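Local coordinates for putative exported protein (PDB 3FZX) that is of unknown function but binds calcium and, with its YmcC-like beta-barrel fold, probably binds a lipid or lipoprotein, at residues F10-E15 and Y36-A41; T20-T25 and V212-K217; D126-L131 and E142-D147; F150-T155 and C165-Y170. All coordinates share one frame; numbering follows the deposited sequence.

Contact 1 of 4, residues F10-E15 and Y36-A41; sequences FFPNQE and YRVDQA
The N-terminal segment that precedes the first strand of the beta-barrel lies against strand 30-44, and the meeting begins with a T-shaped pair of rings, Phe-11 and Tyr-36. CZ of Phe-11 comes edge-first to one face of Tyr-36, 4.0 Å from its CD1, with ring planes at 74° and centroids 5.3 Å apart. Phe-11 reaches that far because its CG stands anti to the backbone N (chi1 -163°), which carries the ring inward, where Met-69 and Ala-71 of strand 63-74 touch it. The hydroxyl of Tyr-36 is hydrogen-bonded to Asp-84, which helps to hold the direction of the receiving ring.

Val-38 is the apolar centre of the rest. Its CG2 lies 3.8 Å from CB of Pro-12, while its CB sits 3.3 Å from the carbonyl O of Gln-14 and its CG1 packs 3.7 Å from CA of Glu-15. Residues Pro-12 to Glu-15 thus wrap round one valine without a clear hydrogen bond between the two segments. ND2 of Asn-13 donates to O of Phe-11 at 3.1 Å and also bonds OD1 of Asn-192, in the loop between strands 180-190 and 194-202. The methyl of Ala-41 lies 3.7 Å from O of Asn-13, and Lys-137 of the second subunit bonds O of Ala-41. The N-terminal segment passes over strand 30-44 beside Asp-39 and Gln-40, which both face Val-51 of strand 47-58, a classic beta bulge in the antiparallel barrel.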
loop_
_atom_site.group_PDB
_atom_site.type_symbol
_atom_site.label_atom_id
_atom_site.label_comp_id
_atom_site.label_asym_id
_atom_site.label_seq_id
_atom_site.Cartn_x
_atom_site.Cartn_y
_atom_site.Cartn_z
ATOM N N PHE A 10 16.116 3.667 2.796
ATOM C CA PHE A 10 15.893 5.105 3.023
ATOM C C PHE A 10 14.876 5.407 4.109
ATOM O O PHE A 10 13.866 6.024 3.848
ATOM C CB PHE A 10 15.466 5.732 1.691
ATOM C CG PHE A 10 16.504 5.587 0.647
ATOM C CD1 PHE A 10 17.721 6.247 0.791
ATOM C CD2 PHE A 10 16.333 4.719 -0.416
ATOM C CE1 PHE A 10 18.726 6.102 -0.145
ATOM C CE2 PHE A 10 17.335 4.559 -1.353
ATOM C CZ PHE A 10 18.538 5.262 -1.220
ATOM N N PHE A 11 15.165 4.960 5.329
ATOM C CA PHE A 11 14.274 5.114 6.478
ATOM C C PHE A 11 15.007 4.564 7.707
ATOM O O PHE A 11 15.835 3.678 7.579
ATOM C CB PHE A 11 12.945 4.326 6.269
ATOM C CG PHE A 11 11.842 4.749 7.202
ATOM C CD1 PHE A 11 11.152 5.949 6.981
ATOM C CD2 PHE A 11 11.485 3.970 8.284
ATOM C CE1 PHE A 11 10.142 6.368 7.836
ATOM C CE2 PHE A 11 10.445 4.364 9.151
ATOM C CZ PHE A 11 9.788 5.569 8.941
ATOM N N PRO A 12 14.733 5.090 8.904
ATOM C CA PRO A 12 15.399 4.467 10.044
ATOM C C PRO A 12 15.036 2.995 10.180
ATOM O O PRO A 12 13.923 2.595 9.851
ATOM C CB PRO A 12 14.862 5.255 11.233
ATOM C CG PRO A 12 13.630 5.896 10.730
ATOM C CD PRO A 12 13.951 6.256 9.329
ATOM N N ASN A 13 15.985 2.198 10.647
ATOM C CA ASN A 13 15.772 0.786 10.769
ATOM C C ASN A 13 16.244 0.120 12.068
ATOM O O ASN A 13 16.180 -1.081 12.161
ATOM C CB ASN A 13 16.309 0.090 9.503
ATOM C CG ASN A 13 17.699 0.491 9.172
ATOM O OD1 ASN A 13 18.616 -0.099 9.685
ATOM N ND2 ASN A 13 17.873 1.508 8.309
ATOM N N GLN A 14 16.659 0.886 13.080
ATOM C CA GLN A 14 16.967 0.311 14.406
ATOM C C GLN A 14 15.742 0.409 15.284
ATOM O O GLN A 14 15.201 1.492 15.443
ATOM C CB GLN A 14 18.082 1.082 15.126
ATOM C CG GLN A 14 19.328 1.300 14.323
ATOM C CD GLN A 14 20.459 1.955 15.127
ATOM O OE1 GLN A 14 20.333 2.239 16.340
ATOM N NE2 GLN A 14 21.568 2.213 14.443
ATOM N N GLU A 15 15.330 -0.695 15.900
ATOM C CA GLU A 15 14.160 -0.687 16.795
ATOM C C GLU A 15 14.306 0.397 17.844
ATOM O O GLU A 15 15.363 0.535 18.418
ATOM C CB GLU A 15 13.971 -2.052 17.494
ATOM C CG GLU A 15 13.476 -3.123 16.537
ATOM C CD GLU A 15 13.127 -4.453 17.207
ATOM O OE1 GLU A 15 13.388 -4.617 18.436
ATOM O OE2 GLU A 15 12.593 -5.327 16.471
ATOM N N TYR A 36 8.413 9.871 13.885
ATOM C CA TYR A 36 8.364 8.463 13.526
ATOM C C TYR A 36 9.144 7.694 14.575
ATOM O O TYR A 36 10.212 8.147 15.000
ATOM C CB TYR A 36 9.065 8.228 12.193
ATOM C CG TYR A 36 8.352 8.715 10.973
ATOM C CD1 TYR A 36 7.168 8.105 10.548
ATOM C CD2 TYR A 36 8.894 9.727 10.179
ATOM C CE1 TYR A 36 6.508 8.521 9.363
ATOM C CE2 TYR A 36 8.254 10.151 9.010
ATOM C CZ TYR A 36 7.060 9.549 8.603
ATOM O OH TYR A 36 6.434 9.973 7.440
ATOM N N ARG A 37 8.637 6.540 14.989
ATOM C CA ARG A 37 9.389 5.638 15.856
ATOM C C ARG A 37 9.364 4.210 15.279
ATOM O O ARG A 37 8.280 3.654 15.007
ATOM C CB ARG A 37 8.842 5.659 17.282
ATOM C CG ARG A 37 9.651 4.783 18.254
ATOM C CD ARG A 37 9.054 4.700 19.667
ATOM N NE ARG A 37 7.602 4.501 19.710
ATOM C CZ ARG A 37 6.961 3.345 19.505
ATOM N NH1 ARG A 37 7.615 2.217 19.209
ATOM N NH2 ARG A 37 5.633 3.327 19.586
ATOM N N VAL A 38 10.553 3.638 15.083
ATOM C CA VAL A 38 10.699 2.284 14.573
ATOM C C VAL A 38 10.197 1.303 15.634
ATOM O O VAL A 38 10.748 1.249 16.733
ATOM C CB VAL A 38 12.167 1.953 14.231
ATOM C CG1 VAL A 38 12.304 0.457 13.856
ATOM C CG2 VAL A 38 12.678 2.846 13.104
ATOM N N ASP A 39 9.132 0.578 15.315
ATOM C CA ASP A 39 8.514 -0.394 16.233
ATOM C C ASP A 39 9.180 -1.751 16.074
ATOM O O ASP A 39 9.585 -2.350 17.047
ATOM C CB ASP A 39 7.014 -0.543 15.959
ATOM C CG ASP A 39 6.253 -1.193 17.135
ATOM O OD1 ASP A 39 6.207 -0.574 18.215
ATOM O OD2 ASP A 39 5.675 -2.298 16.989
ATOM N N GLN A 40 9.321 -2.222 14.840
ATOM C CA GLN A 40 9.913 -3.531 14.589
ATOM C C GLN A 40 10.635 -3.572 13.258
ATOM O O GLN A 40 10.185 -2.967 12.307
ATOM C CB GLN A 40 8.808 -4.600 14.574
ATOM C CG GLN A 40 8.313 -5.055 15.956
ATOM C CD GLN A 40 9.422 -5.697 16.807
ATOM O OE1 GLN A 40 10.204 -6.515 16.315
ATOM N NE2 GLN A 40 9.486 -5.321 18.082
ATOM N N ALA A 41 11.759 -4.279 13.204
ATOM C CA ALA A 41 12.466 -4.526 11.948
ATOM C C ALA A 41 12.459 -6.029 11.752
ATOM O O ALA A 41 12.804 -6.755 12.665
ATOM C CB ALA A 41 13.848 -4.009 12.003
#

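Contact 2 of 4, residues T20-T25 and V212-K217; sequences TRNCYT and VLERIK
Thr-20 and Val-212, the two residues most enclosed by this contact, sit at successive hydrogen-bonded pairs of two antiparallel strands, with the non-hydrogen-bonded pair Arg-21 and Leu-213 between them. At Thr-20 the backbone N donates to O of Arg-215 at 2.8 Å, while its own carbonyl O takes two donors from one face of its plane, N of Glu-214 at 2.8 Å and N of Arg-215 at 3.2 Å. Glu-214, the extra residue, and Arg-215 therefore both face Thr-20, a classic beta bulge that shifts the register by one residue. A water joins OG1 of Thr-20 to O of Arg-215, the second bond being weak.

These strands, 18-25 and 207-217, are the first and last of the antiparallel sheet, and their pairing closes it into a barrel. Past the bulge, Asn-22 and Val-212 exchange backbone bonds of 3.0 Å in both directions. The CG2 methyl of Val-212 lies 4.2 Å from CE2 of Tyr-24, whose ring also meets Tyr-210.

Glu-214 folds back over Asn-22: its CG is anti to the backbone N (chi1 173°), and the turn at chi2, 66°, lays the carboxylate over one face of the Asn-22 amide, offset toward ND2, the planes 9° apart. OE1 is 3.6 Å from ND2 of Asn-22, which donates to OH of Tyr-24. On the other face of the sheet, CG of Arg-21 packs 3.3 Å from O of Val-212, and its guanidinium goes on to a salt bridge with Asp-84 while NE bonds Ser-211.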
loop_
_atom_site.group_PDB
_atom_site.type_symbol
_atom_site.label_atom_id
_atom_site.label_comp_id
_atom_site.label_asym_id
_atom_site.label_seq_id
_atom_site.Cartn_x
_atom_site.Cartn_y
_atom_site.Cartn_z
ATOM N N THR A 20 12.383 13.104 14.098
ATOM C CA THR A 20 11.445 14.213 14.160
ATOM C C THR A 20 11.710 15.131 12.998
ATOM O O THR A 20 12.854 15.469 12.733
ATOM C CB THR A 20 11.614 14.993 15.442
ATOM O OG1 THR A 20 11.481 14.081 16.525
ATOM C CG2 THR A 20 10.556 16.131 15.572
ATOM N N ARG A 21 10.641 15.520 12.301
ATOM C CA ARG A 21 10.729 16.485 11.231
ATOM C C ARG A 21 9.723 17.629 11.517
ATOM O O ARG A 21 8.572 17.387 11.897
ATOM C CB ARG A 21 10.451 15.794 9.900
ATOM C CG ARG A 21 10.976 16.592 8.725
ATOM C CD ARG A 21 11.181 15.808 7.441
ATOM N NE ARG A 21 9.910 15.637 6.741
ATOM C CZ ARG A 21 9.225 14.507 6.636
ATOM N NH1 ARG A 21 9.693 13.378 7.153
ATOM N NH2 ARG A 21 8.065 14.505 5.982
ATOM N N ASN A 22 10.176 18.867 11.360
ATOM C CA ASN A 22 9.349 20.052 11.590
ATOM C C ASN A 22 8.781 20.569 10.271
ATOM O O ASN A 22 9.472 20.503 9.241
ATOM C CB ASN A 22 10.163 21.165 12.285
ATOM C CG ASN A 22 10.360 20.906 13.762
ATOM O OD1 ASN A 22 9.906 19.902 14.301
ATOM N ND2 ASN A 22 11.021 21.824 14.425
ATOM N N CYS A 23 7.546 21.101 10.326
ATOM C CA CYS A 23 6.851 21.672 9.157
ATOM C C CYS A 23 6.646 23.146 9.328
ATOM O O CYS A 23 6.212 23.566 10.401
ATOM C CB CYS A 23 5.479 21.030 9.001
ATOM S SG CYS A 23 5.638 19.232 8.854
ATOM N N TYR A 24 6.911 23.901 8.256
ATOM C CA TYR A 24 6.887 25.357 8.276
ATOM C C TYR A 24 6.037 25.971 7.149
ATOM O O TYR A 24 5.934 25.393 6.058
ATOM C CB TYR A 24 8.326 25.920 8.145
ATOM C CG TYR A 24 9.291 25.371 9.171
ATOM C CD1 TYR A 24 9.420 25.975 10.423
ATOM C CD2 TYR A 24 10.092 24.247 8.886
ATOM C CE1 TYR A 24 10.296 25.455 11.389
ATOM C CE2 TYR A 24 10.973 23.740 9.827
ATOM C CZ TYR A 24 11.068 24.346 11.084
ATOM O OH TYR A 24 11.900 23.840 12.052
ATOM N N THR A 25 5.477 27.163 7.434
ATOM C CA THR A 25 4.869 28.025 6.435
ATOM C C THR A 25 6.018 28.620 5.627
ATOM O O THR A 25 7.210 28.604 6.056
ATOM C CB THR A 25 4.010 29.207 7.049
ATOM O OG1 THR A 25 4.856 30.246 7.612
ATOM C CG2 THR A 25 3.019 28.715 8.090
ATOM N N VAL A 212 11.854 20.189 7.397
ATOM C CA VAL A 212 13.270 19.935 7.615
ATOM C C VAL A 212 13.428 18.961 8.788
ATOM O O VAL A 212 12.779 19.094 9.830
ATOM C CB VAL A 212 14.044 21.247 7.963
ATOM C CG1 VAL A 212 15.557 20.997 8.020
ATOM C CG2 VAL A 212 13.721 22.358 6.953
ATOM N N LEU A 213 14.290 17.973 8.604
ATOM C CA LEU A 213 14.680 17.044 9.658
ATOM C C LEU A 213 15.166 17.846 10.857
ATOM O O LEU A 213 16.009 18.727 10.725
ATOM C CB LEU A 213 15.809 16.133 9.158
ATOM C CG LEU A 213 16.344 15.070 10.138
ATOM C CD1 LEU A 213 15.277 14.096 10.525
ATOM C CD2 LEU A 213 17.572 14.397 9.514
ATOM N N GLU A 214 14.620 17.533 12.022
ATOM C CA GLU A 214 14.895 18.263 13.243
ATOM C C GLU A 214 15.714 17.447 14.256
ATOM O O GLU A 214 16.552 18.000 14.943
ATOM C CB GLU A 214 13.546 18.701 13.859
ATOM C CG GLU A 214 13.605 19.357 15.244
ATOM C CD GLU A 214 14.313 20.687 15.260
ATOM O OE1 GLU A 214 14.526 21.251 14.175
ATOM O OE2 GLU A 214 14.607 21.202 16.362
ATOM N N ARG A 215 15.464 16.146 14.369
ATOM C CA ARG A 215 16.139 15.347 15.385
ATOM C C ARG A 215 16.156 13.847 15.042
ATOM O O ARG A 215 15.174 13.324 14.509
ATOM C CB ARG A 215 15.413 15.557 16.731
ATOM C CG ARG A 215 16.096 14.946 17.941
ATOM C CD ARG A 215 15.223 14.975 19.191
ATOM N NE ARG A 215 15.873 14.246 20.289
ATOM C CZ ARG A 215 15.333 13.966 21.486
ATOM N NH1 ARG A 215 14.094 14.349 21.794
ATOM N NH2 ARG A 215 16.043 13.284 22.388
ATOM N N ILE A 216 17.285 13.194 15.355
ATOM C CA ILE A 216 17.460 11.755 15.287
ATOM C C ILE A 216 17.818 11.300 16.706
ATOM O O ILE A 216 18.760 11.807 17.282
ATOM C CB ILE A 216 18.612 11.382 14.325
ATOM C CG1 ILE A 216 18.267 11.776 12.874
ATOM C CG2 ILE A 216 18.891 9.883 14.374
ATOM C CD1 ILE A 216 19.459 11.781 11.919
ATOM N N LYS A 217 17.045 10.386 17.280
ATOM C CA LYS A 217 17.299 9.828 18.616
ATOM C C LYS A 217 17.389 8.312 18.417
ATOM O O LYS A 217 16.373 7.659 18.119
ATOM C CB LYS A 217 16.155 10.169 19.580
ATOM C CG LYS A 217 16.360 9.699 21.034
ATOM C CD LYS A 217 15.043 9.695 21.808
ATOM C CE LYS A 217 15.235 9.312 23.281
ATOM N NZ LYS A 217 13.932 9.136 24.015
HETATM O O HOH W 1 13.648 12.436 17.231
#

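Contact 3 of 4, residues D126-L131 and E142-D147; sequences DGTLRL and EISVFD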
loop_
_atom_site.group_PDB
_atom_site.type_symbol
_atom_site.label_atom_id
_atom_site.label_comp_id
_atom_site.label_asym_id
_atom_site.label_seq_id
_atom_site.Cartn_x
_atom_site.Cartn_y
_atom_site.Cartn_z
ATOM N N ASP A 126 4.671 6.947 -9.720
ATOM C CA ASP A 126 3.682 7.882 -9.245
ATOM C C ASP A 126 2.949 7.265 -8.049
ATOM O O ASP A 126 2.995 6.059 -7.849
ATOM C CB ASP A 126 2.668 8.196 -10.360
ATOM C CG ASP A 126 3.298 8.876 -11.557
ATOM O OD1 ASP A 126 4.435 9.371 -11.480
ATOM O OD2 ASP A 126 2.652 8.897 -12.604
ATOM N N GLY A 127 2.254 8.082 -7.267
ATOM C CA GLY A 127 1.468 7.545 -6.171
ATOM C C GLY A 127 0.382 8.490 -5.758
ATOM O O GLY A 127 0.508 9.695 -5.976
ATOM N N THR A 128 -0.682 7.928 -5.172
ATOM C CA THR A 128 -1.829 8.708 -4.713
ATOM C C THR A 128 -2.150 8.377 -3.254
ATOM O O THR A 128 -2.276 7.212 -2.874
ATOM C CB THR A 128 -3.043 8.461 -5.601
ATOM O OG1 THR A 128 -2.684 8.814 -6.934
ATOM C CG2 THR A 128 -4.250 9.288 -5.155
ATOM N N LEU A 129 -2.219 9.421 -2.442
ATOM C CA LEU A 129 -2.603 9.320 -1.048
ATOM C C LEU A 129 -3.986 9.934 -0.905
ATOM O O LEU A 129 -4.218 11.046 -1.374
ATOM C CB LEU A 129 -1.600 10.079 -0.165
ATOM C CG LEU A 129 -1.849 10.075 1.336
ATOM C CD1 LEU A 129 -1.692 8.686 1.960
ATOM C CD2 LEU A 129 -0.925 11.104 1.965
ATOM N N ARG A 130 -4.894 9.209 -0.253
ATOM C CA ARG A 130 -6.230 9.715 0.056
ATOM C C ARG A 130 -6.420 9.741 1.570
ATOM O O ARG A 130 -6.060 8.782 2.255
ATOM C CB ARG A 130 -7.296 8.852 -0.628
ATOM C CG ARG A 130 -7.322 9.091 -2.177
ATOM C CD ARG A 130 -8.137 8.079 -2.877
ATOM N NE ARG A 130 -8.375 8.418 -4.277
ATOM C CZ ARG A 130 -9.047 7.673 -5.146
ATOM N NH1 ARG A 130 -9.541 6.488 -4.795
ATOM N NH2 ARG A 130 -9.225 8.112 -6.387
ATOM N N LEU A 131 -6.966 10.849 2.085
ATOM C CA LEU A 131 -7.269 10.988 3.504
ATOM C C LEU A 131 -8.770 11.203 3.659
ATOM O O LEU A 131 -9.422 11.799 2.805
ATOM C CB LEU A 131 -6.487 12.147 4.136
ATOM C CG LEU A 131 -4.970 12.106 3.921
ATOM C CD1 LEU A 131 -4.562 12.799 2.638
ATOM C CD2 LEU A 131 -4.237 12.718 5.100
ATOM N N GLU A 142 -7.404 14.169 -1.527
ATOM C CA GLU A 142 -6.547 13.320 -2.351
ATOM C C GLU A 142 -5.280 14.079 -2.753
ATOM O O GLU A 142 -5.368 15.219 -3.258
ATOM C CB GLU A 142 -7.269 12.884 -3.600
ATOM C CG GLU A 142 -6.423 12.010 -4.541
ATOM C CD GLU A 142 -7.184 11.598 -5.790
ATOM O OE1 GLU A 142 -7.930 10.607 -5.763
ATOM O OE2 GLU A 142 -7.023 12.257 -6.825
ATOM N N ILE A 143 -4.114 13.464 -2.527
ATOM C CA ILE A 143 -2.827 14.048 -2.965
ATOM C C ILE A 143 -2.165 13.116 -3.983
ATOM O O ILE A 143 -1.748 11.999 -3.645
ATOM C CB ILE A 143 -1.833 14.309 -1.816
ATOM C CG1 ILE A 143 -2.450 15.198 -0.720
ATOM C CG2 ILE A 143 -0.568 15.043 -2.368
ATOM C CD1 ILE A 143 -1.649 15.221 0.590
ATOM N N SER A 144 -2.087 13.569 -5.222
ATOM C CA SER A 144 -1.480 12.788 -6.289
ATOM C C SER A 144 -0.087 13.324 -6.570
ATOM O O SER A 144 0.072 14.521 -6.814
ATOM C CB SER A 144 -2.326 12.882 -7.548
ATOM O OG SER A 144 -1.978 11.831 -8.431
ATOM N N VAL A 145 0.920 12.449 -6.496
ATOM C CA VAL A 145 2.339 12.825 -6.747
ATOM C C VAL A 145 2.756 12.112 -8.028
ATOM O O VAL A 145 2.538 10.901 -8.185
ATOM C CB VAL A 145 3.267 12.438 -5.583
ATOM C CG1 VAL A 145 4.727 12.796 -5.878
ATOM C CG2 VAL A 145 2.807 13.129 -4.290
ATOM N N PHE A 146 3.328 12.857 -8.962
ATOM C CA PHE A 146 3.649 12.295 -10.265
ATOM C C PHE A 146 4.795 13.009 -10.948
ATOM O O PHE A 146 5.226 14.068 -10.517
ATOM C CB PHE A 146 2.399 12.250 -11.165
ATOM C CG PHE A 146 1.737 13.590 -11.365
ATOM C CD1 PHE A 146 0.836 14.078 -10.425
ATOM C CD2 PHE A 146 2.037 14.365 -12.473
ATOM C CE1 PHE A 146 0.254 15.314 -10.590
ATOM C CE2 PHE A 146 1.461 15.607 -12.651
ATOM C CZ PHE A 146 0.565 16.085 -11.710
ATOM N N ASP A 147 5.331 12.372 -11.981
ATOM C CA ASP A 147 6.442 12.912 -12.722
ATOM C C ASP A 147 7.619 13.215 -11.809
ATOM O O ASP A 147 8.279 14.199 -11.971
ATOM C CB ASP A 147 6.007 14.177 -13.484
ATOM C CG ASP A 147 5.070 13.871 -14.643
ATOM O OD1 ASP A 147 4.722 12.677 -14.877
ATOM O OD2 ASP A 147 4.671 14.829 -15.338
#
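Arg-130 and Glu-142 run side by side from neighbouring strands, pointing the same way, their guanidinium and carboxylate nearly coplanar at 10°. The arginine grips a single oxygen side-on: NE bonds OE1 of Glu-142 at 2.7 Å on its anti lone pair, and NH2 reaches the same OE1 at 2.9 Å, nearly along its C-O axis. Glu-142 meets it with a chain extended from a CG anti to the backbone N (chi1 179°), and the CG2 methyl of Thr-128 packs 3.5 Å from that CG. NH1 makes a salt bridge with Glu-49 of the second subunit, and NH2, besides Glu-142, donates to OG of Ser-46 and O of Cys-73 of that subunit; the pairing with Glu-142 probably keeps the head turned toward that interface.

Leu-129 and Ile-143 point to the opposite face, and the end of Leu-131 joins them, its CD1 4.3 Å from CD1 of Ile-143 in the apolar interior with Phe-88, Met-94 and Met-101. At the far end, N of Asp-147 donates to OD1 of Asp-126 from above the carboxylate plane, at 3.2 Å. Paired backbone bonds link Gly-127 with Val-145 and Leu-129 with Ile-143, the regular ladder of an antiparallel beta hairpin in a barrel wall: apolar inside, charged on the face that meets the second subunit.

Contact 4 of 4, residues F150-T155 and C165-Y170; sequences FVTTET and CTKVKY
The side chains of Lys-167 and Val-151 bury the most surface where these strands meet: the aliphatic chain of the lysine, extended throughout, runs past the valine, its CD 3.8 Å from CG1. The other branch, CG2 of Val-151, leans on CB of Lys-169 at the same distance. On the backbone, N of Val-151 donates to O of Lys-167 at 2.9 Å, and N of Lys-167 gives its hydrogen to O of Thr-152. Val-151 and Thr-152 thus both face Lys-167, a classic beta bulge. Beyond it, Glu-154 and Cys-165 bond in both directions, O of Glu-154 receiving N of Cys-165 at 2.8 Å.

On the Phe-150 side, CG2 of Thr-166 comes in at the edge of the phenylalanine ring, 3.9 Å from CD1, the side chains crossing at about a right angle.

The lysine end is held at one remove. NZ of Lys-167 is 4.4 Å from OE2 of Glu-154, beyond a salt bridge, and a water spans the gap, donating to OE2 and accepting from NZ at 2.7 Å. NE1 of Trp-188 also bonds OE2 of Glu-154, and Lys-167 makes a cation-pi contact with Tyr-186, so side chains of strand 180-190 probably help to position both charged groups.

Outward, backbone bonds join Phe-150 to Gly-119, one of the calcium ligands, on the loop before strand 127-133, while Thr-166 and Val-168 bond strand 180-190, which flanks strand 161-175 across from 136-158.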
loop_
_atom_site.group_PDB
_atom_site.type_symbol
_atom_site.label_atom_id
_atom_site.label_comp_id
_atom_site.label_asym_id
_atom_site.label_seq_id
_atom_site.Cartn_x
_atom_site.Cartn_y
_atom_site.Cartn_z
ATOM N N PHE A 150 14.910 12.863 -10.941
ATOM C CA PHE A 150 16.156 13.104 -10.291
ATOM C C PHE A 150 16.670 14.497 -10.658
ATOM O O PHE A 150 16.612 14.888 -11.817
ATOM C CB PHE A 150 17.160 12.011 -10.724
ATOM C CG PHE A 150 18.529 12.192 -10.173
ATOM C CD1 PHE A 150 18.842 11.750 -8.892
ATOM C CD2 PHE A 150 19.519 12.805 -10.937
ATOM C CE1 PHE A 150 20.129 11.909 -8.373
ATOM C CE2 PHE A 150 20.806 12.961 -10.428
ATOM C CZ PHE A 150 21.105 12.513 -9.134
ATOM N N VAL A 151 17.206 15.207 -9.665
ATOM C CA VAL A 151 17.827 16.524 -9.858
ATOM C C VAL A 151 19.349 16.434 -9.655
ATOM O O VAL A 151 20.131 16.720 -10.560
ATOM C CB VAL A 151 17.223 17.568 -8.894
ATOM C CG1 VAL A 151 17.942 18.918 -9.054
ATOM C CG2 VAL A 151 15.697 17.703 -9.135
ATOM N N THR A 152 19.749 16.013 -8.469
ATOM C CA THR A 152 21.144 15.908 -8.118
ATOM C C THR A 152 21.313 15.130 -6.802
ATOM O O THR A 152 20.315 14.696 -6.162
ATOM C CB THR A 152 21.780 17.319 -7.961
ATOM O OG1 THR A 152 23.198 17.182 -7.868
ATOM C CG2 THR A 152 21.270 18.062 -6.698
ATOM N N THR A 153 22.575 14.937 -6.412
ATOM C CA THR A 153 22.888 14.514 -5.042
ATOM C C THR A 153 23.734 15.620 -4.440
ATOM O O THR A 153 24.544 16.226 -5.137
ATOM C CB THR A 153 23.581 13.158 -4.950
ATOM O OG1 THR A 153 24.864 13.218 -5.588
ATOM C CG2 THR A 153 22.709 12.063 -5.608
ATOM N N GLU A 154 23.507 15.927 -3.165
ATOM C CA GLU A 154 24.209 17.027 -2.525
ATOM C C GLU A 154 24.015 16.934 -1.020
ATOM O O GLU A 154 23.087 16.265 -0.559
ATOM C CB GLU A 154 23.683 18.375 -3.042
ATOM C CG GLU A 154 22.196 18.619 -2.718
ATOM C CD GLU A 154 21.609 19.895 -3.321
ATOM O OE1 GLU A 154 22.323 20.675 -3.975
ATOM O OE2 GLU A 154 20.399 20.118 -3.128
ATOM N N THR A 155 24.896 17.610 -0.273
ATOM C CA THR A 155 24.769 17.720 1.181
ATOM C C THR A 155 23.698 18.751 1.537
ATOM O O THR A 155 23.582 19.790 0.876
ATOM C CB THR A 155 26.110 18.080 1.841
ATOM O OG1 THR A 155 26.980 16.960 1.691
ATOM C CG2 THR A 155 25.968 18.367 3.333
ATOM N N CYS A 165 22.353 13.689 0.373
ATOM C CA CYS A 165 21.014 13.331 -0.057
ATOM C C CYS A 165 20.852 13.233 -1.559
ATOM O O CYS A 165 21.631 13.823 -2.323
ATOM C CB CYS A 165 20.045 14.436 0.369
ATOM S SG CYS A 165 19.805 14.492 2.097
ATOM N N THR A 166 19.799 12.523 -1.955
ATOM C CA THR A 166 19.301 12.564 -3.325
ATOM C C THR A 166 18.163 13.585 -3.380
ATOM O O THR A 166 17.265 13.546 -2.541
ATOM C CB THR A 166 18.780 11.183 -3.772
ATOM O OG1 THR A 166 19.904 10.320 -3.925
ATOM C CG2 THR A 166 18.003 11.277 -5.105
ATOM N N LYS A 167 18.235 14.492 -4.356
ATOM C CA LYS A 167 17.222 15.525 -4.580
ATOM C C LYS A 167 16.346 15.145 -5.752
ATOM O O LYS A 167 16.839 14.842 -6.832
ATOM C CB LYS A 167 17.860 16.872 -4.885
ATOM C CG LYS A 167 16.844 18.021 -5.059
ATOM C CD LYS A 167 17.537 19.330 -5.346
ATOM C CE LYS A 167 16.556 20.437 -5.682
ATOM N NZ LYS A 167 17.273 21.783 -5.715
ATOM N N VAL A 168 15.045 15.182 -5.515
ATOM C CA VAL A 168 14.030 14.812 -6.462
ATOM C C VAL A 168 13.060 15.988 -6.647
ATOM O O VAL A 168 12.834 16.758 -5.718
ATOM C CB VAL A 168 13.287 13.561 -5.927
ATOM C CG1 VAL A 168 12.057 13.259 -6.745
ATOM C CG2 VAL A 168 14.218 12.370 -5.967
ATOM N N LYS A 169 12.561 16.166 -7.866
ATOM C CA LYS A 169 11.514 17.143 -8.162
ATOM C C LYS A 169 10.270 16.338 -8.555
ATOM O O LYS A 169 10.391 15.289 -9.179
ATOM C CB LYS A 169 11.935 18.070 -9.302
ATOM C CG LYS A 169 10.893 19.133 -9.672
ATOM C CD LYS A 169 11.369 20.126 -10.754
ATOM C CE LYS A 169 10.209 21.075 -11.200
ATOM N NZ LYS A 169 10.554 22.072 -12.290
ATOM N N TYR A 170 9.091 16.833 -8.189
ATOM C CA TYR A 170 7.808 16.167 -8.480
ATOM C C TYR A 170 6.682 17.183 -8.711
ATOM O O TYR A 170 6.777 18.331 -8.298
ATOM C CB TYR A 170 7.407 15.203 -7.339
ATOM C CG TYR A 170 7.237 15.828 -5.951
ATOM C CD1 TYR A 170 6.012 16.365 -5.544
ATOM C CD2 TYR A 170 8.289 15.856 -5.042
ATOM C CE1 TYR A 170 5.847 16.935 -4.272
ATOM C CE2 TYR A 170 8.138 16.425 -3.775
ATOM C CZ TYR A 170 6.914 16.971 -3.390
ATOM O OH TYR A 170 6.762 17.549 -2.129
HETATM O O HOH W 2 19.315 22.482 -4.176
#

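How the contacts relate
From the N terminus, residues 10-15 first fold back on strand 30-44, so contact 1 closes a loop that holds strand 18-25. Contact 2 starts inside that loop, at 20-25, and reaches 212-217 near the C terminus, so the two cross along the chain; they also touch, where Tyr-36 meets Arg-21. Within the long loop closed by contact 2 lie contacts 3 and 4, successive hairpins sharing strand 136-158, which touch through Val-145 and Tyr-170. Contact 3 lies on the opposite side of the chain's centre from contacts 1 and 2. Contact 2 closes the barrel, contacts 3 and 4 build its wall, and contacts 1 and 3 both meet the second subunit.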